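Putative hemin ABC transport system, membrane protein (Burkholderia cenocepacia J2315, PDB 5B57) is the membrane-spanning subunit of an ABC-type heme importer and is thought to form the route by which heme crosses the membrane. Local coordinates at residues 119-127 and 327-335; 248-259 and 290-301. All blocks are in the same frame, centred on the assembly; numbering follows the deposited sequence.

Overall arrangement
Both contacts are antiparallel helix pairs in the membrane part of one FecCD-family permease chain, with centres 13 Å apart. Contact 2 lies, along the sequence, within the loop that contact 1 closes. They share a seam. Leu259 of contact 2 reaches contact 1 through its CD2, 3.6 Å from Ala124 CB, and its CB, 3.7 Å from Leu331 CD1. Met125 SD lies 3.7 Å from Leu291 CD2, and Thr121 touches Val298. Helix 94-128 thus packs against helices 242-260, 283-305 and 327-352. A decyl maltoside molecule runs along helix 242-260 and comes within about 8 Å of the side chain of Ala335.

Contact 1: 119-127 and 327-335; sequences GATGAAMQA and QRIVLPGAA
Gly119 and Ala335 mark the narrow end of this crossing, their CA atoms 4.3 Å apart, where helices 119-127 and 327-335 run roughly antiparallel at 147° with axes 7.5 Å apart at closest approach. Gly119 has no side chain, so its backbone itself meets the partner, and its carbonyl O lies 3.4 Å from Ala334 CB. One turn on, Ala123 is the knob of a knobs-into-holes fit: its methyl points between Gln327, Val330, Leu331 and Ala334. Val330 supplies the nearest wall of that hole, with CG1 3.7 Å from Ala123 CB. Alanine suits the place because a single methyl fills the hole without pushing the helices apart.

Ala120 presses its CB against Ala335 CB at 3.9 Å, methyl to methyl. Beside it Leu331, whose CG stands anti to the backbone N (chi1 -172°), extends across the interface until CD1 lies 3.7 Å from Ala120 O. At the wider end Gln327 bends at chi2 (59°), which turns its amide back toward helix 119-127. There NE2 approaches Ala124 CA at 3.8 Å, and OE1 lies 3.9 Å from Ala127 CB, so the flat amide lies against the small surface of Ala124 and Ala127. The backbone N of Gln327 is hydrogen-bonded to Asn267, while Gln126, on another side of its helix, bonds to Gly312 and Arg320; helix 311-323 also packs on Val330 and Ala334.

No hydrogen bond joins the two segments. Their cohesion therefore rests on van der Waals contact between small, mostly apolar surfaces, and glycine and alanine are what let the backbones come so close within a buried part of this transmembrane bundle.

Contact 2: 248-259 and 290-301; sequences VAPCVALGGVLL and VLVAVALAVGAL. With DMU (decyl-beta-D-maltopyranoside), chain E.
Cys251 and Ala300 meet near one end of this antiparallel pair, where Cys251 CB lies 3.5 Å from Ala300 CB; the cysteine sulfur is turned along the interface to Leu296 CD1. Leu296 forks here: its other branch, CD2, meets Leu254 CD2 at 3.4 Å, the two side chains passing at a slant. CG of Leu296 is anti to the backbone N (chi1 175°), which puts its branched end against the partner helix, with CD2 near Gly255 N.

The backbones come nearest at Val252 and Ala297, CA to CA 4.3 Å, and almost as near at Gly255, which has no side chain to keep Ala293 O away. Ala293 points its methyl into the next groove, where Leu258 CB at 3.7 Å and Leu259 CD2 at 3.9 Å flank it, and the same Leu259 branch also meets Val290 CG1. Back at the Cys251 end, Val252 CG2 packs 3.7 Å from Leu301 CG, the two side chains crossing at about a right angle; Val248 CG1 meets CD2 of the same leucine. Small residues thus set the spacing, with axes 7.7 Å apart and an angle of 156° between the helix directions, while leucines and valines fill the flanks.

On the side of helix 248-259 turned from its partner, Ala249 and Ala253 carry only methyls, and the decyl tail of the detergent lies against them, its C28 3.5 Å from Ala249 CB. The maltoside is hydrogen-bonded to Asp102.

Phe174 of helix 168-188 touches Cys251, Leu296 and Ala300, while helix 94-128 packs Leu113 on Ala249 and Val114 on Leu301. The pair thus lies between these helices of an all-helical membrane domain.

Contact 1: 119-127 and 327-335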
ATOM      1  N   GLY A 119      -2.430  22.564  -7.321  1.00 28.46           N
ATOM      2  CA  GLY A 119      -1.011  22.235  -7.416  1.00 26.36           C
ATOM      3  C   GLY A 119      -0.306  22.245  -6.072  1.00 26.11           C
ATOM      4  O   GLY A 119       0.345  21.263  -5.688  1.00 23.81           O
ATOM      5  N   ALA A 120      -0.454  23.345  -5.323  1.00 26.82           N
ATOM      6  CA  ALA A 120       0.228  23.520  -4.051  1.00 27.18           C
ATOM      7  C   ALA A 120      -0.320  22.584  -2.975  1.00 25.80           C
ATOM      8  O   ALA A 120       0.445  21.969  -2.235  1.00 19.90           O
ATOM      9  CB  ALA A 120       0.115  24.977  -3.603  1.00 22.41           C
ATOM     10  N   THR A 121      -1.640  22.476  -2.845  1.00 25.78           N
ATOM     11  CA  THR A 121      -2.158  21.590  -1.802  1.00 24.01           C
ATOM     12  C   THR A 121      -1.832  20.132  -2.104  1.00 22.45           C
ATOM     13  O   THR A 121      -1.656  19.333  -1.177  1.00 21.09           O
ATOM     14  CB  THR A 121      -3.678  21.769  -1.598  1.00 23.07           C
ATOM     15  OG1 THR A 121      -4.363  21.763  -2.860  1.00 22.89           O
ATOM     16  CG2 THR A 121      -3.989  23.061  -0.821  1.00 21.82           C
ATOM     17  N   GLY A 122      -1.721  19.771  -3.384  1.00 23.22           N
ATOM     18  CA  GLY A 122      -1.354  18.400  -3.719  1.00 25.28           C
ATOM     19  C   GLY A 122       0.083  18.089  -3.343  1.00 28.32           C
ATOM     20  O   GLY A 122       0.378  17.043  -2.741  1.00 30.47           O
ATOM     21  N   ALA A 123       0.999  18.998  -3.707  1.00 27.13           N
ATOM     22  CA  ALA A 123       2.386  18.905  -3.274  1.00 25.64           C
ATOM     23  C   ALA A 123       2.485  18.706  -1.763  1.00 25.30           C
ATOM     24  O   ALA A 123       3.244  17.850  -1.289  1.00 23.76           O
ATOM     25  CB  ALA A 123       3.142  20.152  -3.718  1.00 24.80           C
ATOM     26  N   ALA A 124       1.701  19.466  -0.992  1.00 25.07           N
ATOM     27  CA  ALA A 124       1.741  19.314   0.455  1.00 26.01           C
ATOM     28  C   ALA A 124       1.232  17.944   0.874  1.00 26.09           C
ATOM     29  O   ALA A 124       1.903  17.223   1.625  1.00 26.23           O
ATOM     30  CB  ALA A 124       0.936  20.420   1.136  1.00 25.49           C
ATOM     31  N   MET A 125       0.058  17.548   0.375  1.00 25.49           N
ATOM     32  CA  MET A 125      -0.515  16.266   0.785  1.00 24.06           C
ATOM     33  C   MET A 125       0.354  15.091   0.361  1.00 21.62           C
ATOM     34  O   MET A 125       0.469  14.109   1.099  1.00 19.80           O
ATOM     35  CB  MET A 125      -1.912  16.114   0.224  1.00 26.95           C
ATOM     36  CG  MET A 125      -2.886  17.077   0.854  1.00 30.59           C
ATOM     37  SD  MET A 125      -3.733  16.297   2.219  1.00 32.47           S
ATOM     38  CE  MET A 125      -4.510  14.927   1.363  1.00 33.21           C
ATOM     39  N   GLN A 126       0.978  15.166  -0.822  1.00 21.13           N
ATOM     40  CA  GLN A 126       1.825  14.058  -1.262  1.00 19.59           C
ATOM     41  C   GLN A 126       3.089  13.949  -0.422  1.00 19.37           C
ATOM     42  O   GLN A 126       3.592  12.842  -0.179  1.00 18.32           O
ATOM     43  CB  GLN A 126       2.168  14.228  -2.729  1.00 21.42           C
ATOM     44  CG  GLN A 126       1.003  13.858  -3.588  1.00 23.09           C
ATOM     45  CD  GLN A 126       0.934  14.650  -4.865  1.00 25.85           C
ATOM     46  OE1 GLN A 126       1.884  14.674  -5.658  1.00 28.18           O
ATOM     47  NE2 GLN A 126      -0.205  15.294  -5.089  1.00 25.18           N
ATOM     48  N   ALA A 127       3.620  15.083   0.032  1.00 19.46           N
ATOM     49  CA  ALA A 127       4.656  15.043   1.060  1.00 18.40           C
ATOM     50  C   ALA A 127       4.097  14.459   2.346  1.00 17.23           C
ATOM     51  O   ALA A 127       4.579  13.440   2.839  1.00 17.49           O
ATOM     52  CB  ALA A 127       5.236  16.436   1.304  1.00 15.94           C
ATOM     53  N   GLN A 327      10.586  20.278  -0.893  1.00 31.24           N
ATOM     54  CA  GLN A 327       9.344  21.030  -0.739  1.00 31.33           C
ATOM     55  C   GLN A 327       9.523  22.509  -1.076  1.00 32.55           C
ATOM     56  O   GLN A 327       8.579  23.168  -1.513  1.00 30.75           O
ATOM     57  CB  GLN A 327       8.817  20.864   0.687  1.00 32.06           C
ATOM     58  CG  GLN A 327       7.363  21.279   0.930  1.00 33.17           C
ATOM     59  CD  GLN A 327       6.322  20.525   0.074  1.00 31.73           C
ATOM     60  OE1 GLN A 327       6.628  19.524  -0.590  1.00 31.79           O
ATOM     61  NE2 GLN A 327       5.082  21.017   0.095  1.00 29.49           N
ATOM     62  N   ARG A 328      10.736  23.045  -0.906  1.00 35.43           N
ATOM     63  CA  ARG A 328      10.974  24.465  -1.145  0.57 36.87           C
ATOM     64  C   ARG A 328      10.852  24.829  -2.619  1.00 34.29           C
ATOM     65  O   ARG A 328      10.491  25.946  -2.959  1.00 36.34           O
ATOM     66  CB  ARG A 328      12.349  24.852  -0.575  0.57 36.61           C
ATOM     67  CG  ARG A 328      12.325  25.593   0.778  0.57 38.05           C
ATOM     68  CD  ARG A 328      13.428  25.112   1.759  0.57 38.29           C
ATOM     69  NE  ARG A 328      14.812  25.396   1.340  0.57 40.24           N
ATOM     70  CZ  ARG A 328      15.749  24.470   1.116  0.57 41.40           C
ATOM     71  NH1 ARG A 328      15.476  23.173   1.265  0.57 40.64           N
ATOM     72  NH2 ARG A 328      16.970  24.843   0.747  0.57 42.75           N
ATOM     73  N   ILE A 329      11.156  23.874  -3.520  1.00 35.38           N
ATOM     74  CA  ILE A 329      10.922  24.056  -4.954  1.00 36.34           C
ATOM     75  C   ILE A 329       9.512  23.621  -5.355  1.00 33.45           C
ATOM     76  O   ILE A 329       8.836  24.297  -6.133  1.00 32.28           O
ATOM     77  CB  ILE A 329      11.967  23.270  -5.768  1.00 40.18           C
ATOM     78  CG1 ILE A 329      13.357  23.788  -5.483  1.00 46.61           C
ATOM     79  CG2 ILE A 329      11.655  23.330  -7.259  1.00 39.20           C
ATOM     80  CD1 ILE A 329      14.467  22.754  -5.748  1.00 52.09           C
ATOM     81  N   VAL A 330       9.059  22.466  -4.863  1.00 31.36           N
ATOM     82  CA  VAL A 330       7.914  21.800  -5.478  1.00 29.27           C
ATOM     83  C   VAL A 330       6.626  22.567  -5.210  1.00 27.50           C
ATOM     84  O   VAL A 330       5.741  22.623  -6.069  1.00 26.76           O
ATOM     85  CB  VAL A 330       7.808  20.349  -4.990  1.00 28.63           C
ATOM     86  CG1 VAL A 330       6.414  19.772  -5.335  1.00 19.14           C
ATOM     87  CG2 VAL A 330       8.930  19.522  -5.563  1.00 20.66           C
ATOM     88  N   LEU A 331       6.493  23.173  -4.016  1.00 26.57           N
ATOM     89  CA  LEU A 331       5.208  23.776  -3.665  1.00 25.19           C
ATOM     90  C   LEU A 331       4.918  25.027  -4.484  1.00 25.63           C
ATOM     91  O   LEU A 331       3.805  25.126  -5.032  1.00 27.29           O
ATOM     92  CB  LEU A 331       5.135  24.031  -2.160  1.00 27.42           C
ATOM     93  CG  LEU A 331       3.730  24.475  -1.738  1.00 30.60           C
ATOM     94  CD1 LEU A 331       3.264  23.679  -0.546  1.00 33.13           C
ATOM     95  CD2 LEU A 331       3.706  25.947  -1.388  1.00 31.88           C
ATOM     96  N   PRO A 332       5.834  25.992  -4.634  1.00 25.32           N
ATOM     97  CA  PRO A 332       5.615  27.033  -5.654  1.00 25.60           C
ATOM     98  C   PRO A 332       5.699  26.508  -7.079  1.00 25.53           C
ATOM     99  O   PRO A 332       5.010  27.036  -7.963  1.00 21.87           O
ATOM    100  CB  PRO A 332       6.735  28.044  -5.370  1.00 26.55           C
ATOM    101  CG  PRO A 332       7.789  27.249  -4.764  1.00 26.63           C
ATOM    102  CD  PRO A 332       7.094  26.226  -3.907  1.00 25.97           C
ATOM    103  N   GLY A 333       6.550  25.502  -7.323  1.00 24.36           N
ATOM    104  CA  GLY A 333       6.649  24.925  -8.652  1.00 23.76           C
ATOM    105  C   GLY A 333       5.346  24.309  -9.102  1.00 24.14           C
ATOM    106  O   GLY A 333       4.881  24.551 -10.218  1.00 24.06           O
ATOM    107  N   ALA A 334       4.729  23.514  -8.232  1.00 25.75           N
ATOM    108  CA  ALA A 334       3.508  22.834  -8.622  1.00 27.09           C
ATOM    109  C   ALA A 334       2.359  23.823  -8.803  1.00 29.42           C
ATOM    110  O   ALA A 334       1.537  23.677  -9.720  1.00 28.73           O
ATOM    111  CB  ALA A 334       3.166  21.771  -7.588  1.00 26.87           C
ATOM    112  N   ALA A 335       2.305  24.858  -7.961  1.00 32.11           N
ATOM    113  CA  ALA A 335       1.244  25.854  -8.090  1.00 30.79           C
ATOM    114  C   ALA A 335       1.350  26.622  -9.415  1.00 32.78           C
ATOM    115  O   ALA A 335       0.342  26.775 -10.121  1.00 31.67           O
ATOM    116  CB  ALA A 335       1.246  26.784  -6.875  1.00 27.46           C
TER

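Contact 2: 248-259 and 290-301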
ATOM      1  N   VAL A 248     -12.783  34.115  -2.130  1.00 39.00           N
ATOM      2  CA  VAL A 248     -12.079  32.863  -2.425  1.00 36.55           C
ATOM      3  C   VAL A 248     -10.560  33.047  -2.351  1.00 35.34           C
ATOM      4  O   VAL A 248      -9.847  32.242  -1.739  1.00 32.30           O
ATOM      5  CB  VAL A 248     -12.516  32.333  -3.798  1.00 36.06           C
ATOM      6  CG1 VAL A 248     -11.659  31.147  -4.224  1.00 37.82           C
ATOM      7  CG2 VAL A 248     -13.965  31.963  -3.745  1.00 36.09           C
ATOM      8  N   ALA A 249     -10.047  34.102  -2.996  1.00 36.55           N
ATOM      9  CA  ALA A 249      -8.619  34.362  -3.105  1.00 38.50           C
ATOM     10  C   ALA A 249      -7.919  34.400  -1.746  1.00 38.94           C
ATOM     11  O   ALA A 249      -6.939  33.667  -1.560  1.00 38.72           O
ATOM     12  CB  ALA A 249      -8.377  35.664  -3.884  1.00 38.90           C
ATOM     13  N   PRO A 250      -8.353  35.219  -0.771  1.00 39.14           N
ATOM     14  CA  PRO A 250      -7.641  35.225   0.526  1.00 38.27           C
ATOM     15  C   PRO A 250      -7.620  33.878   1.222  1.00 38.93           C
ATOM     16  O   PRO A 250      -6.600  33.513   1.826  1.00 39.51           O
ATOM     17  CB  PRO A 250      -8.398  36.279   1.347  1.00 38.24           C
ATOM     18  CG  PRO A 250      -9.660  36.520   0.623  1.00 38.79           C
ATOM     19  CD  PRO A 250      -9.363  36.290  -0.820  1.00 38.86           C
ATOM     20  N   CYS A 251      -8.716  33.121   1.154  1.00 38.69           N
ATOM     21  CA  CYS A 251      -8.674  31.733   1.594  1.00 38.08           C
ATOM     22  C   CYS A 251      -7.523  30.979   0.937  1.00 36.61           C
ATOM     23  O   CYS A 251      -6.646  30.435   1.617  1.00 37.04           O
ATOM     24  CB  CYS A 251     -10.001  31.055   1.283  1.00 41.01           C
ATOM     25  SG  CYS A 251     -11.299  31.477   2.424  1.00 45.23           S
ATOM     26  N   VAL A 252      -7.518  30.926  -0.394  1.00 35.54           N
ATOM     27  CA  VAL A 252      -6.475  30.189  -1.106  1.00 34.47           C
ATOM     28  C   VAL A 252      -5.104  30.737  -0.753  1.00 33.43           C
ATOM     29  O   VAL A 252      -4.157  29.974  -0.542  1.00 34.50           O
ATOM     30  CB  VAL A 252      -6.726  30.231  -2.626  1.00 35.48           C
ATOM     31  CG1 VAL A 252      -5.653  29.458  -3.381  1.00 34.20           C
ATOM     32  CG2 VAL A 252      -8.143  29.718  -2.967  1.00 36.94           C
ATOM     33  N   ALA A 253      -4.974  32.061  -0.651  1.00 32.60           N
ATOM     34  CA  ALA A 253      -3.663  32.607  -0.301  1.00 31.65           C
ATOM     35  C   ALA A 253      -3.298  32.273   1.140  1.00 30.96           C
ATOM     36  O   ALA A 253      -2.129  31.998   1.438  1.00 30.10           O
ATOM     37  CB  ALA A 253      -3.619  34.113  -0.541  1.00 31.01           C
ATOM     38  N   LEU A 254      -4.284  32.252   2.047  1.00 30.84           N
ATOM     39  CA  LEU A 254      -3.950  31.943   3.435  1.00 31.99           C
ATOM     40  C   LEU A 254      -3.604  30.459   3.610  1.00 37.59           C
ATOM     41  O   LEU A 254      -2.607  30.124   4.267  1.00 42.55           O
ATOM     42  CB  LEU A 254      -5.074  32.375   4.373  1.00 28.52           C
ATOM     43  CG  LEU A 254      -4.847  31.883   5.806  1.00 26.86           C
ATOM     44  CD1 LEU A 254      -3.845  32.733   6.581  1.00 25.57           C
ATOM     45  CD2 LEU A 254      -6.135  31.769   6.572  1.00 26.73           C
ATOM     46  N   GLY A 255      -4.393  29.553   3.019  1.00 35.58           N
ATOM     47  CA  GLY A 255      -3.913  28.186   2.849  1.00 32.40           C
ATOM     48  C   GLY A 255      -2.527  28.137   2.230  1.00 31.77           C
ATOM     49  O   GLY A 255      -1.648  27.415   2.699  1.00 31.65           O
ATOM     50  N   GLY A 256      -2.303  28.924   1.182  1.00 31.78           N
ATOM     51  CA  GLY A 256      -1.001  28.911   0.547  1.00 31.63           C
ATOM     52  C   GLY A 256       0.102  29.317   1.497  1.00 31.51           C
ATOM     53  O   GLY A 256       1.186  28.731   1.488  1.00 31.91           O
ATOM     54  N   VAL A 257      -0.166  30.313   2.346  1.00 31.31           N
ATOM     55  CA  VAL A 257       0.858  30.794   3.276  1.00 30.80           C
ATOM     56  C   VAL A 257       1.188  29.718   4.305  1.00 31.17           C
ATOM     57  O   VAL A 257       2.362  29.424   4.569  1.00 31.08           O
ATOM     58  CB  VAL A 257       0.402  32.110   3.943  1.00 30.20           C
ATOM     59  CG1 VAL A 257       1.077  32.295   5.288  1.00 30.08           C
ATOM     60  CG2 VAL A 257       0.716  33.298   3.043  1.00 29.33           C
ATOM     61  N   LEU A 258       0.151  29.080   4.862  1.00 31.30           N
ATOM     62  CA  LEU A 258       0.352  28.086   5.917  1.00 31.22           C
ATOM     63  C   LEU A 258       1.160  26.884   5.440  1.00 31.29           C
ATOM     64  O   LEU A 258       1.892  26.270   6.230  1.00 30.59           O
ATOM     65  CB  LEU A 258      -0.993  27.610   6.444  1.00 31.15           C
ATOM     66  CG  LEU A 258      -1.928  28.593   7.110  1.00 30.29           C
ATOM     67  CD1 LEU A 258      -3.176  27.814   7.460  1.00 30.27           C
ATOM     68  CD2 LEU A 258      -1.252  29.137   8.349  1.00 30.33           C
ATOM     69  N   LEU A 259       1.025  26.508   4.164  1.00 31.62           N
ATOM     70  CA  LEU A 259       1.822  25.402   3.637  1.00 31.70           C
ATOM     71  C   LEU A 259       3.294  25.791   3.533  1.00 33.42           C
ATOM     72  O   LEU A 259       4.165  25.076   4.038  1.00 34.85           O
ATOM     73  CB  LEU A 259       1.285  24.945   2.279  1.00 31.56           C
ATOM     74  CG  LEU A 259      -0.110  24.267   2.284  1.00 30.84           C
ATOM     75  CD1 LEU A 259      -0.536  23.802   0.885  1.00 29.02           C
ATOM     76  CD2 LEU A 259      -0.156  23.131   3.298  1.00 30.09           C
ATOM     77  N   VAL A 290      -1.233  21.055   7.980  1.00 21.61           N
ATOM     78  CA  VAL A 290      -1.408  20.863   6.541  1.00 20.19           C
ATOM     79  C   VAL A 290      -2.876  20.612   6.197  1.00 22.62           C
ATOM     80  O   VAL A 290      -3.442  21.257   5.302  1.00 26.10           O
ATOM     81  CB  VAL A 290      -0.504  19.720   6.063  1.00 17.83           C
ATOM     82  CG1 VAL A 290      -0.701  19.463   4.594  1.00 17.49           C
ATOM     83  CG2 VAL A 290       0.930  20.070   6.377  1.00 18.20           C
ATOM     84  N   LEU A 291      -3.517  19.678   6.907  1.00 20.36           N
ATOM     85  CA  LEU A 291      -4.926  19.359   6.638  1.00 20.27           C
ATOM     86  C   LEU A 291      -5.834  20.591   6.742  1.00 22.15           C
ATOM     87  O   LEU A 291      -6.633  20.871   5.837  1.00 22.28           O
ATOM     88  CB  LEU A 291      -5.390  18.270   7.589  1.00 18.68           C
ATOM     89  CG  LEU A 291      -4.629  17.001   7.250  1.00 15.19           C
ATOM     90  CD1 LEU A 291      -5.113  15.889   8.138  1.00 15.30           C
ATOM     91  CD2 LEU A 291      -4.835  16.688   5.764  1.00 14.90           C
ATOM     92  N   VAL A 292      -5.739  21.334   7.845  1.00 22.43           N
ATOM     93  CA  VAL A 292      -6.532  22.554   7.931  1.00 22.54           C
ATOM     94  C   VAL A 292      -6.131  23.536   6.829  1.00 23.52           C
ATOM     95  O   VAL A 292      -6.993  24.220   6.266  1.00 25.21           O
ATOM     96  CB  VAL A 292      -6.443  23.176   9.342  1.00 22.71           C
ATOM     97  CG1 VAL A 292      -5.066  23.408   9.700  1.00 25.64           C
ATOM     98  CG2 VAL A 292      -7.075  24.508   9.370  1.00 23.43           C
ATOM     99  N   ALA A 293      -4.856  23.583   6.434  1.00 23.39           N
ATOM    100  CA  ALA A 293      -4.530  24.507   5.343  1.00 24.18           C
ATOM    101  C   ALA A 293      -5.049  23.991   4.003  1.00 24.04           C
ATOM    102  O   ALA A 293      -5.590  24.770   3.208  1.00 22.46           O
ATOM    103  CB  ALA A 293      -3.030  24.782   5.270  1.00 23.35           C
ATOM    104  N   VAL A 294      -4.910  22.688   3.735  1.00 24.62           N
ATOM    105  CA  VAL A 294      -5.483  22.129   2.507  1.00 26.83           C
ATOM    106  C   VAL A 294      -6.998  22.278   2.497  1.00 27.55           C
ATOM    107  O   VAL A 294      -7.591  22.618   1.463  1.00 27.26           O
ATOM    108  CB  VAL A 294      -5.074  20.657   2.335  1.00 26.40           C
ATOM    109  CG1 VAL A 294      -5.926  19.994   1.264  1.00 15.11           C
ATOM    110  CG2 VAL A 294      -3.600  20.575   2.008  1.00 15.30           C
ATOM    111  N   ALA A 295      -7.652  22.017   3.640  1.00 26.28           N
ATOM    112  CA  ALA A 295      -9.115  22.052   3.677  1.00 24.41           C
ATOM    113  C   ALA A 295      -9.628  23.450   3.372  1.00 24.56           C
ATOM    114  O   ALA A 295     -10.626  23.623   2.666  1.00 24.26           O
ATOM    115  CB  ALA A 295      -9.605  21.574   5.037  1.00 24.07           C
ATOM    116  N   LEU A 296      -8.899  24.457   3.848  1.00 25.42           N
ATOM    117  CA  LEU A 296      -9.269  25.853   3.668  1.00 24.53           C
ATOM    118  C   LEU A 296      -9.105  26.312   2.217  1.00 23.96           C
ATOM    119  O   LEU A 296      -9.980  27.022   1.701  1.00 25.31           O
ATOM    120  CB  LEU A 296      -8.430  26.696   4.623  1.00 25.86           C
ATOM    121  CG  LEU A 296      -8.602  28.189   4.486  1.00 28.90           C
ATOM    122  CD1 LEU A 296     -10.038  28.529   4.817  1.00 30.38           C
ATOM    123  CD2 LEU A 296      -7.633  28.915   5.395  1.00 29.43           C
ATOM    124  N   ALA A 297      -8.003  25.919   1.530  1.00 22.13           N
ATOM    125  CA  ALA A 297      -7.823  26.312   0.124  1.00 22.52           C
ATOM    126  C   ALA A 297      -8.713  25.525  -0.849  1.00 23.60           C
ATOM    127  O   ALA A 297      -9.384  26.117  -1.708  1.00 24.21           O
ATOM    128  CB  ALA A 297      -6.376  26.159  -0.301  1.00 21.66           C
ATOM    129  N   VAL A 298      -8.708  24.195  -0.761  1.00 22.72           N
ATOM    130  CA  VAL A 298      -9.587  23.391  -1.607  1.00 21.67           C
ATOM    131  C   VAL A 298     -11.053  23.725  -1.342  1.00 24.20           C
ATOM    132  O   VAL A 298     -11.867  23.794  -2.273  1.00 25.25           O
ATOM    133  CB  VAL A 298      -9.293  21.894  -1.396  1.00 20.84           C
ATOM    134  CG1 VAL A 298     -10.266  21.034  -2.188  1.00 21.54           C
ATOM    135  CG2 VAL A 298      -7.872  21.590  -1.785  1.00 21.26           C
ATOM    136  N   GLY A 299     -11.425  23.927  -0.075  1.00 24.34           N
ATOM    137  CA  GLY A 299     -12.825  24.213   0.214  1.00 24.31           C
ATOM    138  C   GLY A 299     -13.283  25.503  -0.433  1.00 26.32           C
ATOM    139  O   GLY A 299     -14.387  25.587  -0.965  1.00 26.99           O
ATOM    140  N   ALA A 300     -12.432  26.528  -0.397  1.00 25.62           N
ATOM    141  CA  ALA A 300     -12.723  27.754  -1.116  1.00 26.60           C
ATOM    142  C   ALA A 300     -12.885  27.507  -2.606  1.00 26.56           C
ATOM    143  O   ALA A 300     -13.728  28.143  -3.242  1.00 29.91           O
ATOM    144  CB  ALA A 300     -11.616  28.774  -0.869  1.00 28.44           C
ATOM    145  N   LEU A 301     -12.112  26.585  -3.180  1.00 24.80           N
ATOM    146  CA  LEU A 301     -12.060  26.467  -4.640  1.00 25.60           C
ATOM    147  C   LEU A 301     -13.213  25.645  -5.189  1.00 27.58           C
ATOM    148  O   LEU A 301     -13.868  26.047  -6.157  1.00 27.53           O
ATOM    149  CB  LEU A 301     -10.737  25.848  -5.065  1.00 24.43           C
ATOM    150  CG  LEU A 301      -9.621  26.854  -4.880  1.00 24.45           C
ATOM    151  CD1 LEU A 301      -8.236  26.202  -4.992  1.00 23.65           C
ATOM    152  CD2 LEU A 301      -9.836  27.933  -5.918  1.00 25.04           C
TER
HETATM  153  C1  DMU E 401     -11.663  42.639  -5.278  1.00 78.93           C
HETATM  154  C2  DMU E 401     -12.833  43.172  -6.063  1.00 79.94           C
HETATM  155  C3  DMU E 401     -12.331  44.016  -7.241  1.00 80.33           C
HETATM  156  C4  DMU E 401     -11.290  43.226  -8.088  1.00 79.47           C
HETATM  157  O5  DMU E 401     -10.245  42.709  -7.226  1.00 78.30           O
HETATM  158  C6  DMU E 401     -10.777  41.832  -6.205  1.00 78.43           C
HETATM  159  O7  DMU E 401     -13.440  44.396  -8.058  1.00 81.22           O
HETATM  160  O16 DMU E 401      -9.715  41.256  -5.447  1.00 78.79           O
HETATM  161  C18 DMU E 401      -9.512  39.884  -5.790  1.00 78.72           C
HETATM  162  C19 DMU E 401      -8.088  39.705  -6.282  1.00 79.21           C
HETATM  163  C22 DMU E 401      -7.880  38.314  -6.853  1.00 79.32           C
HETATM  164  C25 DMU E 401      -6.393  37.978  -6.938  1.00 78.67           C
HETATM  165  C28 DMU E 401      -6.107  36.592  -6.354  1.00 77.57           C
HETATM  166  C31 DMU E 401      -4.922  36.624  -5.379  1.00 76.49           C
HETATM  167  C34 DMU E 401      -3.939  35.481  -5.670  1.00 77.25           C
HETATM  168  C37 DMU E 401      -3.213  35.022  -4.393  1.00 76.88           C
HETATM  169  C40 DMU E 401      -2.619  33.610  -4.561  1.00 77.45           C
HETATM  170  C43 DMU E 401      -1.183  33.671  -5.045  1.00 78.58           C
HETATM  171  O49 DMU E 401     -12.129  41.811  -4.201  1.00 79.62           O
HETATM  172  O55 DMU E 401     -13.685  43.956  -5.216  1.00 80.51           O
HETATM  173  C57 DMU E 401     -10.659  44.103  -9.181  1.00 79.50           C
HETATM  174  O61 DMU E 401     -11.610  44.317 -10.237  1.00 79.73           O
HETATM  175  C5  DMU E 401     -14.844  46.334  -7.566  1.00 80.52           C
HETATM  176  C7  DMU E 401     -16.160  45.830  -8.154  1.00 81.01           C
HETATM  177  C8  DMU E 401     -16.164  45.939  -9.678  1.00 82.40           C
HETATM  178  C9  DMU E 401     -14.915  45.317 -10.268  1.00 82.07           C
HETATM  179  O1  DMU E 401     -13.759  45.983  -9.748  1.00 81.23           O
HETATM  180  C10 DMU E 401     -13.615  45.783  -8.333  1.00 81.07           C
HETATM  181  O2  DMU E 401     -17.327  45.271 -10.209  1.00 82.78           O
HETATM  182  O3  DMU E 401     -14.767  45.952  -6.178  1.00 79.92           O
HETATM  183  O4  DMU E 401     -17.240  46.612  -7.621  1.00 80.75           O
HETATM  184  C11 DMU E 401     -14.927  45.432 -11.780  1.00 81.47           C
HETATM  185  O6  DMU E 401     -16.066  46.220 -12.190  1.00 80.88           O